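Local coordinates for protein tryptophan synthase alpha chain (Aquifex aeolicus, PDB 2EKC) that probably cleaves indoleglycerol phosphate to indole and glyceraldehyde 3-phosphate, as the alpha subunit of the enzyme that completes tryptophan biosynthesis, at residues M173-S178 and P208-F213; S216-A221 and L256-R261; S21-G26 and A236-A241. All coordinates share one frame; numbering follows the deposited sequence.

Contact 1 of 3, residues M173-S178 and P208-F213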
loop_
_atom_site.group_PDB
_atom_site.type_symbol
_atom_site.label_atom_id
_atom_site.label_comp_id
_atom_site.label_asym_id
_atom_site.label_seq_id
_atom_site.Cartn_x
_atom_site.Cartn_y
_atom_site.Cartn_z
ATOM N N MET A 173 -5.952 -2.509 9.444
ATOM C CA MET A 173 -5.180 -3.553 8.783
ATOM C C MET A 173 -3.691 -3.463 9.080
ATOM O O MET A 173 -3.200 -2.447 9.577
ATOM C CB MET A 173 -5.387 -3.468 7.270
ATOM C CG MET A 173 -4.821 -2.190 6.663
ATOM S SD MET A 173 -4.949 -2.143 4.876
ATOM C CE MET A 173 -3.694 -3.305 4.421
ATOM N N THR A 174 -2.977 -4.537 8.754
ATOM C CA THR A 174 -1.540 -4.607 8.969
ATOM C C THR A 174 -0.851 -5.081 7.696
ATOM O O THR A 174 -1.473 -5.702 6.834
ATOM C CB THR A 174 -1.177 -5.596 10.100
ATOM O OG1 THR A 174 -1.586 -6.918 9.730
ATOM C CG2 THR A 174 -1.864 -5.204 11.399
ATOM N N TYR A 175 0.437 -4.783 7.591
ATOM C CA TYR A 175 1.227 -5.181 6.439
ATOM C C TYR A 175 2.504 -5.887 6.883
ATOM O O TYR A 175 3.280 -5.339 7.663
ATOM C CB TYR A 175 1.608 -3.957 5.594
ATOM C CG TYR A 175 2.585 -4.295 4.486
ATOM C CD1 TYR A 175 2.210 -5.129 3.432
ATOM C CD2 TYR A 175 3.907 -3.847 4.531
ATOM C CE1 TYR A 175 3.126 -5.517 2.449
ATOM C CE2 TYR A 175 4.835 -4.231 3.552
ATOM C CZ TYR A 175 4.435 -5.069 2.516
ATOM O OH TYR A 175 5.347 -5.475 1.562
ATOM N N PHE A 176 2.712 -7.105 6.388
ATOM C CA PHE A 176 3.916 -7.864 6.706
ATOM C C PHE A 176 4.722 -8.084 5.432
ATOM O O PHE A 176 4.152 -8.279 4.362
ATOM C CB PHE A 176 3.572 -9.242 7.285
ATOM C CG PHE A 176 3.294 -9.242 8.756
ATOM C CD1 PHE A 176 2.207 -8.551 9.275
ATOM C CD2 PHE A 176 4.109 -9.963 9.624
ATOM C CE1 PHE A 176 1.931 -8.581 10.649
ATOM C CE2 PHE A 176 3.842 -9.999 10.994
ATOM C CZ PHE A 176 2.754 -9.311 11.507
ATOM N N VAL A 177 6.045 -8.050 5.553
ATOM C CA VAL A 177 6.921 -8.305 4.414
ATOM C C VAL A 177 7.114 -9.825 4.399
ATOM O O VAL A 177 7.143 -10.454 5.456
ATOM C CB VAL A 177 8.276 -7.598 4.579
ATOM C CG1 VAL A 177 8.059 -6.096 4.622
ATOM C CG2 VAL A 177 8.968 -8.070 5.851
ATOM N N SER A 178 7.248 -10.413 3.214
ATOM C CA SER A 178 7.376 -11.864 3.102
ATOM C C SER A 178 8.757 -12.468 3.332
ATOM O O SER A 178 8.873 -13.677 3.539
ATOM C CB SER A 178 6.866 -12.327 1.734
ATOM O OG SER A 178 7.781 -11.984 0.710
ATOM N N PRO A 208 -7.361 -7.701 9.541
ATOM C CA PRO A 208 -6.827 -8.232 8.282
ATOM C C PRO A 208 -5.345 -7.940 8.087
ATOM O O PRO A 208 -4.822 -6.933 8.576
ATOM C CB PRO A 208 -7.705 -7.569 7.218
ATOM C CG PRO A 208 -8.191 -6.312 7.888
ATOM C CD PRO A 208 -8.484 -6.779 9.287
ATOM N N VAL A 209 -4.667 -8.834 7.379
ATOM C CA VAL A 209 -3.247 -8.667 7.128
ATOM C C VAL A 209 -2.930 -8.918 5.664
ATOM O O VAL A 209 -3.416 -9.881 5.076
ATOM C CB VAL A 209 -2.404 -9.628 8.016
ATOM C CG1 VAL A 209 -2.845 -11.074 7.808
ATOM C CG2 VAL A 209 -0.921 -9.478 7.688
ATOM N N VAL A 210 -2.138 -8.027 5.071
ATOM C CA VAL A 210 -1.729 -8.175 3.682
ATOM C C VAL A 210 -0.229 -8.460 3.674
ATOM O O VAL A 210 0.512 -7.973 4.533
ATOM C CB VAL A 210 -2.039 -6.902 2.837
ATOM C CG1 VAL A 210 -3.546 -6.685 2.759
ATOM C CG2 VAL A 210 -1.361 -5.687 3.433
ATOM N N VAL A 211 0.210 -9.266 2.717
ATOM C CA VAL A 211 1.614 -9.643 2.618
ATOM C C VAL A 211 2.201 -9.208 1.282
ATOM O O VAL A 211 1.600 -9.425 0.231
ATOM C CB VAL A 211 1.766 -11.171 2.782
ATOM C CG1 VAL A 211 3.196 -11.602 2.509
ATOM C CG2 VAL A 211 1.352 -11.570 4.189
ATOM N N GLY A 212 3.380 -8.602 1.330
ATOM C CA GLY A 212 4.006 -8.142 0.108
ATOM C C GLY A 212 5.433 -8.599 -0.112
ATOM O O GLY A 212 5.992 -9.364 0.675
ATOM N N PHE A 213 6.009 -8.097 -1.201
ATOM C CA PHE A 213 7.369 -8.395 -1.635
ATOM C C PHE A 213 7.466 -9.745 -2.326
ATOM O O PHE A 213 7.128 -10.777 -1.746
ATOM C CB PHE A 213 8.362 -8.375 -0.469
ATOM C CG PHE A 213 9.788 -8.588 -0.903
ATOM C CD1 PHE A 213 10.505 -7.560 -1.508
ATOM C CD2 PHE A 213 10.389 -9.837 -0.778
ATOM C CE1 PHE A 213 11.800 -7.772 -1.984
ATOM C CE2 PHE A 213 11.682 -10.061 -1.252
ATOM C CZ PHE A 213 12.387 -9.026 -1.856
HETATM O O HOH W 1 5.085 -5.218 -1.573
#
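Thr-174 to Val-177 and Val-209 to Gly-212 lie side by side as the sixth and seventh parallel strands of a TIM barrel, their short segments splayed by 29°. Backbone hydrogen bonds carry the pairing. Thr-174 N donates to Pro-208 O and Thr-174 O accepts from Val-210 N; Phe-176 repeats this with Val-210 O and Gly-212 N, and Ser-178 N extends the ladder to Gly-212 O. Tyr-175, between them, turns its own peptide groups to strand 149-154.

Apolar packing follows the two faces. On the face lining the barrel interior, the first torsion of Tyr-175 (chi1 172°) sets CG opposite the backbone N and beside the carbonyl carbon, laying the ring along the sheet towards the end of the neighbouring strand. Val-210 CG2 meets the ring edge in plane, 3.6 Å from Tyr-175 CD1, and Tyr-175 OH comes within 3.3 Å of Gly-212 CA; a residue without a side chain suits this place. At the other end Met-173, bent at its thioether, presses CE tightly on Val-210 CG2 (3.5 Å). On the outer face, towards helix 192-204, Phe-176 CD1 rests on Val-209 CG2 at 3.6 Å. Beta-branched valines fit such extended backbone well.

Polar side chains are few. Thr-174 OG1 packs against Val-209 while bonding chiefly to Tyr-201 OH. A water links Tyr-175 OH with Phe-213 N, the latter bond weak. At the strand end the small Ser-178 points at the other segment and donates from OG to Phe-213 O at 2.8 Å, tilted 34° from the carbonyl plane, with that OG also at the edge of the Phe-213 ring.

Contact 2 of 3, residues S216-A221 and L256-R261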
loop_
_atom_site.group_PDB
_atom_site.type_symbol
_atom_site.label_atom_id
_atom_site.label_comp_id
_atom_site.label_asym_id
_atom_site.label_seq_id
_atom_site.Cartn_x
_atom_site.Cartn_y
_atom_site.Cartn_z
ATOM N N SER A 216 4.518 -11.465 -8.339
ATOM C CA SER A 216 4.505 -11.059 -9.739
ATOM C C SER A 216 3.789 -12.057 -10.638
ATOM O O SER A 216 3.691 -11.849 -11.844
ATOM C CB SER A 216 5.939 -10.868 -10.240
ATOM O OG SER A 216 6.684 -12.068 -10.118
ATOM N N LYS A 217 3.293 -13.139 -10.051
ATOM C CA LYS A 217 2.599 -14.171 -10.818
ATOM C C LYS A 217 1.316 -14.602 -10.121
ATOM O O LYS A 217 1.223 -14.563 -8.895
ATOM C CB LYS A 217 3.510 -15.387 -10.997
ATOM C CG LYS A 217 4.785 -15.100 -11.776
ATOM C CD LYS A 217 5.866 -16.140 -11.498
ATOM C CE LYS A 217 5.404 -17.552 -11.817
ATOM N NZ LYS A 217 6.469 -18.549 -11.505
ATOM N N LYS A 218 0.332 -15.016 -10.909
ATOM C CA LYS A 218 -0.945 -15.465 -10.371
ATOM C C LYS A 218 -0.726 -16.529 -9.298
ATOM O O LYS A 218 -1.413 -16.543 -8.277
ATOM C CB LYS A 218 -1.812 -16.031 -11.492
ATOM C CG LYS A 218 -3.117 -16.648 -11.028
ATOM C CD LYS A 218 -3.862 -17.248 -12.203
ATOM C CE LYS A 218 -5.039 -18.089 -11.743
ATOM N NZ LYS A 218 -5.723 -18.726 -12.902
ATOM N N GLU A 219 0.237 -17.416 -9.539
ATOM C CA GLU A 219 0.561 -18.483 -8.597
ATOM C C GLU A 219 0.967 -17.909 -7.248
ATOM O O GLU A 219 0.625 -18.462 -6.202
ATOM C CB GLU A 219 1.706 -19.347 -9.138
ATOM C CG GLU A 219 1.308 -20.332 -10.232
ATOM C CD GLU A 219 0.624 -19.667 -11.415
ATOM O OE1 GLU A 219 1.188 -18.694 -11.963
ATOM O OE2 GLU A 219 -0.475 -20.126 -11.800
ATOM N N HIS A 220 1.706 -16.803 -7.278
ATOM C CA HIS A 220 2.165 -16.154 -6.053
ATOM C C HIS A 220 0.969 -15.646 -5.258
ATOM O O HIS A 220 0.891 -15.835 -4.044
ATOM C CB HIS A 220 3.087 -14.972 -6.378
ATOM C CG HIS A 220 4.272 -15.330 -7.218
ATOM N ND1 HIS A 220 5.198 -14.395 -7.628
ATOM C CD2 HIS A 220 4.683 -16.515 -7.730
ATOM C CE1 HIS A 220 6.128 -14.988 -8.356
ATOM N NE2 HIS A 220 5.838 -16.274 -8.434
ATOM N N ALA A 221 0.043 -14.992 -5.952
ATOM C CA ALA A 221 -1.153 -14.452 -5.320
ATOM C C ALA A 221 -1.960 -15.568 -4.672
ATOM O O ALA A 221 -2.382 -15.454 -3.525
ATOM C CB ALA A 221 -2.004 -13.724 -6.353
ATOM N N LEU A 256 -3.696 -11.580 -11.545
ATOM C CA LEU A 256 -3.373 -11.672 -10.124
ATOM C C LEU A 256 -4.659 -11.811 -9.315
ATOM O O LEU A 256 -4.752 -12.635 -8.407
ATOM C CB LEU A 256 -2.616 -10.423 -9.670
ATOM C CG LEU A 256 -1.222 -10.212 -10.263
ATOM C CD1 LEU A 256 -0.652 -8.877 -9.791
ATOM C CD2 LEU A 256 -0.316 -11.362 -9.841
ATOM N N LYS A 257 -5.649 -10.995 -9.662
ATOM C CA LYS A 257 -6.935 -11.013 -8.981
ATOM C C LYS A 257 -7.624 -12.370 -9.160
ATOM O O LYS A 257 -8.440 -12.773 -8.333
ATOM C CB LYS A 257 -7.820 -9.885 -9.521
ATOM C CG LYS A 257 -9.104 -9.673 -8.743
ATOM C CD LYS A 257 -8.825 -9.392 -7.272
ATOM C CE LYS A 257 -10.102 -9.504 -6.465
ATOM N NZ LYS A 257 -9.884 -9.391 -5.003
ATOM N N GLU A 258 -7.295 -13.069 -10.243
ATOM C CA GLU A 258 -7.870 -14.388 -10.497
ATOM C C GLU A 258 -7.409 -15.370 -9.427
ATOM O O GLU A 258 -8.171 -16.231 -8.992
ATOM C CB GLU A 258 -7.457 -14.902 -11.881
ATOM C CG GLU A 258 -8.471 -14.597 -12.972
ATOM C CD GLU A 258 -8.017 -15.059 -14.347
ATOM O OE1 GLU A 258 -7.483 -16.185 -14.457
ATOM O OE2 GLU A 258 -8.207 -14.297 -15.319
ATOM N N GLY A 259 -6.158 -15.238 -9.004
ATOM C CA GLY A 259 -5.635 -16.121 -7.979
ATOM C C GLY A 259 -6.080 -15.739 -6.578
ATOM O O GLY A 259 -5.644 -16.345 -5.599
ATOM N N LEU A 260 -6.950 -14.739 -6.476
ATOM C CA LEU A 260 -7.438 -14.273 -5.182
ATOM C C LEU A 260 -8.927 -14.535 -4.966
ATOM O O LEU A 260 -9.537 -13.974 -4.051
ATOM C CB LEU A 260 -7.157 -12.771 -5.034
ATOM C CG LEU A 260 -5.678 -12.374 -5.087
ATOM C CD1 LEU A 260 -5.535 -10.865 -4.979
ATOM C CD2 LEU A 260 -4.929 -13.064 -3.961
ATOM N N ARG A 261 -9.508 -15.389 -5.803
ATOM C CA ARG A 261 -10.929 -15.707 -5.697
ATOM C C ARG A 261 -11.168 -17.156 -5.290
ATOM O O ARG A 261 -10.418 -18.057 -5.676
ATOM C CB ARG A 261 -11.634 -15.462 -7.033
ATOM C CG ARG A 261 -11.460 -14.072 -7.616
ATOM C CD ARG A 261 -12.072 -14.021 -9.006
ATOM N NE ARG A 261 -11.730 -12.800 -9.730
ATOM C CZ ARG A 261 -12.116 -11.582 -9.367
ATOM N NH1 ARG A 261 -12.861 -11.419 -8.283
ATOM N NH2 ARG A 261 -11.762 -10.530 -10.091
#
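Leu-256 opens the contact by reaching from helix 246-258 to the start of helix 218-225, two helices of the outer layer of the TIM barrel. Its CB points away from the other segment, but with CG anti to the carbonyl carbon (chi1 -66°) the branch CD2 swings back to lie 3.6 Å from Lys-217 C. Lys-217 holds the N-cap position, so an apolar methyl is set against the backbone of the first turn, while the leucine also packs on Val-233 of the barrel wall.

Glu-258, at the exposed edge, answers Lys-218: the lysine runs out fully extended, and its NZ makes a weak salt bridge with Glu-258 OE1 at 3.5 Å. The lysine's aliphatic stem passes over Gly-259, with Lys-218 CG 3.9 Å from Gly-259 N. Glycine suits this turn because a beta carbon here would point at helix 218-225 and collide with Lys-218 O.

Leu-260 ends the walk, wedged between helix 218-225 and Val-231 of the neighbouring strand. The small Ala-221 lets it approach: Leu-260 CD2 lies 3.8 Å from Ala-221 CB and 3.5 Å from Ala-221 O.

Contact 3 of 3, residues S21-G26 and A236-A241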
loop_
_atom_site.group_PDB
_atom_site.type_symbol
_atom_site.label_atom_id
_atom_site.label_comp_id
_atom_site.label_asym_id
_atom_site.label_seq_id
_atom_site.Cartn_x
_atom_site.Cartn_y
_atom_site.Cartn_z
ATOM N N SER A 21 -2.447 -2.798 -5.083
ATOM C CA SER A 21 -1.540 -2.403 -6.157
ATOM C C SER A 21 -0.780 -1.134 -5.810
ATOM O O SER A 21 -1.360 -0.146 -5.347
ATOM C CB SER A 21 -2.315 -2.204 -7.462
ATOM O OG SER A 21 -2.988 -3.396 -7.821
ATOM N N TYR A 22 0.522 -1.169 -6.058
ATOM C CA TYR A 22 1.402 -0.056 -5.753
ATOM C C TYR A 22 2.041 0.516 -7.017
ATOM O O TYR A 22 2.708 -0.200 -7.768
ATOM C CB TYR A 22 2.457 -0.560 -4.752
ATOM C CG TYR A 22 3.575 0.386 -4.365
ATOM C CD1 TYR A 22 3.373 1.763 -4.279
ATOM C CD2 TYR A 22 4.837 -0.116 -4.035
ATOM C CE1 TYR A 22 4.407 2.620 -3.877
ATOM C CE2 TYR A 22 5.872 0.727 -3.631
ATOM C CZ TYR A 22 5.652 2.091 -3.556
ATOM O OH TYR A 22 6.685 2.919 -3.172
ATOM N N LEU A 23 1.806 1.806 -7.256
ATOM C CA LEU A 23 2.367 2.515 -8.405
ATOM C C LEU A 23 2.921 3.848 -7.905
ATOM O O LEU A 23 2.495 4.347 -6.864
ATOM C CB LEU A 23 1.296 2.773 -9.479
ATOM C CG LEU A 23 0.853 1.606 -10.369
ATOM C CD1 LEU A 23 -0.309 2.052 -11.255
ATOM C CD2 LEU A 23 2.023 1.141 -11.223
ATOM N N MET A 24 3.865 4.417 -8.648
ATOM C CA MET A 24 4.495 5.685 -8.276
ATOM C C MET A 24 3.960 6.865 -9.084
ATOM O O MET A 24 3.899 6.805 -10.309
ATOM C CB MET A 24 6.012 5.585 -8.481
ATOM C CG MET A 24 6.787 6.844 -8.107
ATOM S SD MET A 24 6.899 7.061 -6.318
ATOM C CE MET A 24 7.912 5.662 -5.905
ATOM N N VAL A 25 3.580 7.939 -8.400
ATOM C CA VAL A 25 3.077 9.118 -9.095
ATOM C C VAL A 25 4.228 9.768 -9.849
ATOM O O VAL A 25 5.275 10.034 -9.266
ATOM C CB VAL A 25 2.509 10.177 -8.125
ATOM C CG1 VAL A 25 2.063 11.405 -8.921
ATOM C CG2 VAL A 25 1.336 9.605 -7.334
ATOM N N GLY A 26 4.039 10.005 -11.144
ATOM C CA GLY A 26 5.080 10.646 -11.928
ATOM C C GLY A 26 6.032 9.732 -12.680
ATOM O O GLY A 26 6.943 10.215 -13.351
ATOM N N ALA A 236 6.418 -5.401 -10.025
ATOM C CA ALA A 236 5.951 -5.973 -11.286
ATOM C C ALA A 236 5.085 -4.991 -12.072
ATOM O O ALA A 236 5.132 -4.954 -13.303
ATOM C CB ALA A 236 5.176 -7.257 -11.025
ATOM N N LEU A 237 4.289 -4.199 -11.363
ATOM C CA LEU A 237 3.428 -3.227 -12.024
ATOM C C LEU A 237 4.257 -2.054 -12.535
ATOM O O LEU A 237 4.076 -1.597 -13.665
ATOM C CB LEU A 237 2.353 -2.715 -11.056
ATOM C CG LEU A 237 1.496 -3.764 -10.334
ATOM C CD1 LEU A 237 0.462 -3.049 -9.492
ATOM C CD2 LEU A 237 0.811 -4.699 -11.344
ATOM N N VAL A 238 5.171 -1.577 -11.696
ATOM C CA VAL A 238 6.024 -0.444 -12.035
ATOM C C VAL A 238 6.850 -0.703 -13.295
ATOM O O VAL A 238 6.989 0.176 -14.149
ATOM C CB VAL A 238 6.949 -0.099 -10.840
ATOM C CG1 VAL A 238 7.980 0.943 -11.233
ATOM C CG2 VAL A 238 6.105 0.411 -9.692
ATOM N N LYS A 239 7.376 -1.918 -13.415
ATOM C CA LYS A 239 8.176 -2.311 -14.575
ATOM C C LYS A 239 7.406 -2.080 -15.878
ATOM O O LYS A 239 7.921 -1.476 -16.826
ATOM C CB LYS A 239 8.550 -3.790 -14.452
ATOM C CG LYS A 239 9.204 -4.384 -15.687
ATOM C CD LYS A 239 9.613 -5.830 -15.431
ATOM C CE LYS A 239 10.180 -6.465 -16.691
ATOM N NZ LYS A 239 10.889 -7.741 -16.406
ATOM N N LEU A 240 6.169 -2.560 -15.916
ATOM C CA LEU A 240 5.325 -2.410 -17.096
ATOM C C LEU A 240 5.004 -0.945 -17.357
ATOM O O LEU A 240 5.000 -0.494 -18.501
ATOM C CB LEU A 240 4.034 -3.214 -16.920
ATOM C CG LEU A 240 4.251 -4.729 -16.898
ATOM C CD1 LEU A 240 2.938 -5.439 -16.614
ATOM C CD2 LEU A 240 4.841 -5.176 -18.242
ATOM N N ALA A 241 4.737 -0.201 -16.291
ATOM C CA ALA A 241 4.439 1.220 -16.420
ATOM C C ALA A 241 5.630 1.962 -17.031
ATOM O O ALA A 241 5.453 2.919 -17.792
ATOM C CB ALA A 241 4.094 1.805 -15.055
#
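Leu-237, Leu-23 and Val-238 bury the most surface where helix 235-242 leans on strand 18-24, the first strand of the TIM barrel. This short helix follows the eighth strand, 230-233, which pairs with strand 18-24 to close the barrel; the contact therefore lies at the seam between the two ends of the chain. The short segments run at 41° to one another, with axes 7.7 Å apart, and the packing between them is apolar.

The CB of Leu-237 is directed at the strand, and its CD1 lies 3.5 Å from Ser-21 CB; the serine fits there because its small side chain offers a methylene to the leucine while OG bonds to Thr-45 OG1. Leu-237 also packs on Leu-249, Leu-252 and Val-253 of helix 246-258, so one branched side chain fills the junction of strand and two helices.

Leu-23 approaches it at about a right angle. With CG beside its backbone N (chi1 -76°) and an extended second torsion, the side chain brings CD2 against the helix, 3.9 Å from Leu-237 CB and 4.4 Å from Ala-241 CB. Ala-241, one turn on from Leu-237, is small and points at the strand, so the helix can sit close over Leu-23. Leu-23 also meets Ala-36, Phe-37 and Val-40 of helix 30-42.

Val-238, next along the helix, lies level with Leu-23 and also touches Ile-64 and Tyr-27. As in related phosphate-binding barrels, the N-terminus of this helix probably helps hold the substrate's phosphate. Tyr-22 sends its ring into the barrel near Asp-60, while its carbonyl oxygen is buried without a hydrogen-bond partner in the model; Val-238 CG2 lies 4.0 Å from that Tyr-22 O.

In the fold
The three contacts follow the closing part of one barrel. Contact 1 joins the sixth and seventh strands; the chain then runs from strand 209-212 directly into helix 218-225 of contact 2, whose centre is about 15 Å away. Contact 3 reaches back to the first strand, its centre about 17 Å from that of contact 2, and the two touch where Ser-216 CB meets Ala-236 CB at 3.8 Å. Contacts 1 and 3 come no nearer than about 8 Å between atoms, yet each sends a tyrosine towards the predicted catalytic centre: the side chains of Tyr-22 and Tyr-175 lie about 3 and 5 Å from that of Glu-49. Contact 2 stays outside, Leu-256 about 12 Å from Glu-49 between side chains.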